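Long-range contact in polymeric Immunoglobulin Receptor (Oncorhynchus mykiss, PDB 5F1S), which probably binds polymeric immunoglobulins and, as the receptor whose ectodomain gives rise to secretory component, serves mucosal immunity: residues 113-125 and 201-213. Numbering follows the deposited sequence.
Sequences GLSVVNSMVSGEE and QQVAVYILVTPPS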
# COMPACT_ATOMS: atom_id res chain seq x y z
N GLY A 113 -1.62 -6.05 -8.88
CA GLY A 113 -0.85 -5.32 -9.86
C GLY A 113 0.30 -4.58 -9.24
O GLY A 113 0.96 -5.08 -8.30
N LEU A 114 0.57 -3.38 -9.77
CA LEU A 114 1.76 -2.63 -9.42
C LEU A 114 1.36 -1.22 -9.02
O LEU A 114 0.32 -0.71 -9.45
CB LEU A 114 2.80 -2.52 -10.57
CG LEU A 114 3.55 -3.83 -10.84
CD1 LEU A 114 2.70 -4.72 -11.68
CD2 LEU A 114 4.86 -3.51 -11.53
N SER A 115 2.19 -0.61 -8.18
CA SER A 115 2.03 0.82 -7.87
C SER A 115 3.40 1.45 -7.71
O SER A 115 4.43 0.77 -7.71
CB SER A 115 1.22 1.03 -6.58
OG SER A 115 1.99 0.59 -5.48
N VAL A 116 3.44 2.75 -7.56
CA VAL A 116 4.73 3.41 -7.44
C VAL A 116 4.67 4.40 -6.31
O VAL A 116 3.64 5.06 -6.11
CB VAL A 116 5.14 4.06 -8.78
CG1 VAL A 116 4.17 5.16 -9.18
CG2 VAL A 116 6.54 4.56 -8.73
N VAL A 117 5.76 4.46 -5.54
CA VAL A 117 5.82 5.38 -4.41
C VAL A 117 5.64 6.81 -4.90
O VAL A 117 4.70 7.51 -4.50
CB VAL A 117 7.14 5.20 -3.62
CG1 VAL A 117 7.27 6.30 -2.57
CG2 VAL A 117 7.25 3.78 -2.95
N ASN A 118 6.50 7.24 -5.82
CA ASN A 118 6.37 8.57 -6.39
C ASN A 118 6.33 8.44 -7.91
O ASN A 118 7.33 8.01 -8.51
CB ASN A 118 7.55 9.46 -5.95
CG ASN A 118 7.41 10.91 -6.40
OD1 ASN A 118 6.32 11.38 -6.78
ND2 ASN A 118 8.54 11.65 -6.36
N SER A 119 5.22 8.81 -8.53
CA SER A 119 5.11 8.63 -9.99
C SER A 119 5.71 9.79 -10.79
O SER A 119 5.68 9.76 -12.03
CB SER A 119 3.64 8.44 -10.38
OG SER A 119 2.96 9.65 -10.21
N MET A 120 6.22 10.82 -10.13
CA MET A 120 7.01 11.88 -10.75
C MET A 120 8.32 11.95 -10.01
O MET A 120 8.33 12.27 -8.81
CB MET A 120 6.28 13.21 -10.69
CG MET A 120 7.15 14.50 -10.81
SD MET A 120 7.20 15.03 -12.51
CE MET A 120 8.26 16.45 -12.32
N VAL A 121 9.42 11.69 -10.69
CA VAL A 121 10.76 11.72 -10.08
C VAL A 121 11.59 12.73 -10.87
O VAL A 121 11.66 12.65 -12.10
CB VAL A 121 11.40 10.32 -10.08
CG1 VAL A 121 12.81 10.36 -9.61
CG2 VAL A 121 10.59 9.35 -9.21
N SER A 122 12.23 13.68 -10.18
CA SER A 122 13.06 14.64 -10.88
C SER A 122 14.47 14.65 -10.30
O SER A 122 14.70 14.34 -9.13
CB SER A 122 12.48 16.06 -10.83
OG SER A 122 12.42 16.49 -9.51
N GLY A 123 15.41 15.02 -11.16
CA GLY A 123 16.79 15.17 -10.74
C GLY A 123 17.59 15.94 -11.77
O GLY A 123 17.26 15.96 -12.96
N GLU A 124 18.66 16.56 -11.30
CA GLU A 124 19.55 17.29 -12.17
C GLU A 124 20.29 16.34 -13.09
O GLU A 124 20.66 15.24 -12.69
CB GLU A 124 20.59 18.07 -11.36
CG GLU A 124 20.03 19.22 -10.61
CD GLU A 124 21.10 20.22 -10.20
OE1 GLU A 124 22.31 19.96 -10.47
OE2 GLU A 124 20.69 21.25 -9.63
N GLU A 125 20.52 16.79 -14.32
CA GLU A 125 21.38 16.07 -15.23
C GLU A 125 22.70 15.73 -14.54
O GLU A 125 23.27 16.55 -13.80
CB GLU A 125 21.64 16.91 -16.46
CG GLU A 125 22.56 16.31 -17.44
CD GLU A 125 22.47 17.02 -18.75
OE1 GLU A 125 21.64 16.63 -19.60
OE2 GLU A 125 23.24 17.98 -18.91
N GLN A 201 0.81 -6.25 -16.31
CA GLN A 201 0.43 -5.07 -15.53
C GLN A 201 1.56 -4.06 -15.57
O GLN A 201 2.73 -4.42 -15.67
CB GLN A 201 0.14 -5.42 -14.07
CG GLN A 201 -1.04 -6.32 -13.84
CD GLN A 201 -2.20 -5.93 -14.61
OE1 GLN A 201 -2.63 -4.76 -14.59
NE2 GLN A 201 -2.73 -6.89 -15.36
N GLN A 202 1.21 -2.77 -15.44
CA GLN A 202 2.22 -1.73 -15.52
C GLN A 202 1.78 -0.55 -14.68
O GLN A 202 0.60 -0.40 -14.35
CB GLN A 202 2.46 -1.30 -16.96
CG GLN A 202 1.26 -1.12 -17.86
CD GLN A 202 1.66 -0.96 -19.37
OE1 GLN A 202 2.60 -1.61 -19.88
NE2 GLN A 202 0.93 -0.11 -20.07
N VAL A 203 2.73 0.27 -14.29
CA VAL A 203 2.43 1.55 -13.65
C VAL A 203 3.34 2.61 -14.28
O VAL A 203 4.54 2.36 -14.49
CB VAL A 203 2.57 1.50 -12.11
CG1 VAL A 203 3.98 1.17 -11.66
CG2 VAL A 203 2.18 2.87 -11.55
N ALA A 204 2.76 3.75 -14.64
CA ALA A 204 3.49 4.83 -15.31
C ALA A 204 4.29 5.69 -14.33
O ALA A 204 3.83 6.00 -13.22
CB ALA A 204 2.50 5.70 -16.12
N VAL A 205 5.50 6.05 -14.74
CA VAL A 205 6.42 6.88 -13.96
C VAL A 205 6.98 7.93 -14.91
O VAL A 205 7.41 7.60 -16.03
CB VAL A 205 7.56 6.05 -13.34
CG1 VAL A 205 8.47 6.93 -12.45
CG2 VAL A 205 6.99 4.86 -12.55
N TYR A 206 6.96 9.18 -14.48
CA TYR A 206 7.56 10.28 -15.23
C TYR A 206 8.89 10.67 -14.62
O TYR A 206 8.97 10.85 -13.41
CB TYR A 206 6.63 11.51 -15.24
CG TYR A 206 7.07 12.54 -16.27
CD1 TYR A 206 7.96 13.56 -15.93
CD2 TYR A 206 6.61 12.50 -17.59
CE1 TYR A 206 8.39 14.49 -16.86
CE2 TYR A 206 7.02 13.43 -18.52
CZ TYR A 206 7.91 14.44 -18.15
OH TYR A 206 8.34 15.38 -19.08
N ILE A 207 9.92 10.78 -15.46
CA ILE A 207 11.24 11.25 -15.04
C ILE A 207 11.44 12.63 -15.64
O ILE A 207 11.37 12.80 -16.87
CB ILE A 207 12.36 10.30 -15.51
CG1 ILE A 207 12.15 8.87 -14.99
CG2 ILE A 207 13.74 10.84 -15.06
CD1 ILE A 207 12.15 8.77 -13.48
N LEU A 208 11.72 13.62 -14.79
CA LEU A 208 12.07 14.95 -15.27
C LEU A 208 13.53 15.21 -14.97
O LEU A 208 13.89 15.28 -13.80
CB LEU A 208 11.20 16.00 -14.60
CG LEU A 208 11.53 17.44 -14.99
CD1 LEU A 208 11.34 17.65 -16.45
CD2 LEU A 208 10.67 18.36 -14.17
N VAL A 209 14.34 15.41 -16.00
CA VAL A 209 15.74 15.72 -15.82
C VAL A 209 15.88 17.23 -15.97
O VAL A 209 15.49 17.80 -16.99
CB VAL A 209 16.63 15.00 -16.85
CG1 VAL A 209 18.12 15.27 -16.59
CG2 VAL A 209 16.38 13.48 -16.80
N THR A 210 16.42 17.87 -14.96
CA THR A 210 16.54 19.31 -14.97
C THR A 210 17.97 19.70 -15.27
O THR A 210 18.87 18.86 -15.29
CB THR A 210 16.09 19.86 -13.63
OG1 THR A 210 16.97 19.39 -12.61
CG2 THR A 210 14.64 19.41 -13.33
N PRO A 211 18.22 20.97 -15.57
CA PRO A 211 19.57 21.36 -16.02
C PRO A 211 20.59 21.19 -14.92
O PRO A 211 20.29 21.39 -13.73
CB PRO A 211 19.40 22.85 -16.39
CG PRO A 211 17.93 23.02 -16.69
CD PRO A 211 17.22 22.03 -15.78
N PRO A 212 21.83 20.90 -15.26
CA PRO A 212 22.89 20.89 -14.24
C PRO A 212 23.05 22.30 -13.68
O PRO A 212 22.91 23.29 -14.41
CB PRO A 212 24.12 20.44 -15.03
CG PRO A 212 23.85 20.90 -16.41
CD PRO A 212 22.38 20.87 -16.62
N SER A 213 23.32 22.38 -12.38
CA SER A 213 23.46 23.67 -11.72
C SER A 213 24.93 24.08 -11.68
O SER A 213 25.85 23.27 -11.82
CB SER A 213 22.89 23.64 -10.31
OG SER A 213 23.66 22.77 -9.50
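The split first strand of a V-set immunoglobulin domain meets the last strand here: Val121 and its neighbours in 120-124 run parallel to 201-210, the A'-G pairing of the fold. Backbone hydrogen bonds zip the two together, beginning with Tyr206 N to Ser119 O at 2.8 Å, passing through Leu208 N to Val121 O, and ending with Glu125 N to Thr210 O. Before the kink at Val117 and Asn118, strand 114-116 belongs to the other sheet, bonding to 129-135, and meets 201-210 through side chains, with Val116 CG1 lying 3.8 Å from Val203 CG2. This switch of the A strand between the two sheets of the sandwich is a feature of V-set domains, shared with the I-set, and the domain's disulfide Cys133-Cys196 joins the same sheets. On the inward face, Ile207 CD1 reaches Val121 CB at 3.8 Å. On the outer face, Met120 runs alongside Tyr206, its sulfur oblique to the ring in a Met-aromatic contact (Met120 SD to Tyr206 CD1 3.8 Å). A bend at chi2 (94°) carries the Met120 methyl CE on to Leu208 CD2, 3.6 Å away. At the end of 120-124, Glu124 OE1 receives two bonds from Ser213, which lies past the end of strand 201-210: OG on the syn lone pair at 3.3 Å, and N from above the carboxylate plane at 3.2 Å. An alanine in place of Glu124 would remove that acceptor and probably let the tail at Ser213 swing away from the strand end. Glu125 lies beside Pro212, while its carboxylate forms a salt bridge with Arg188.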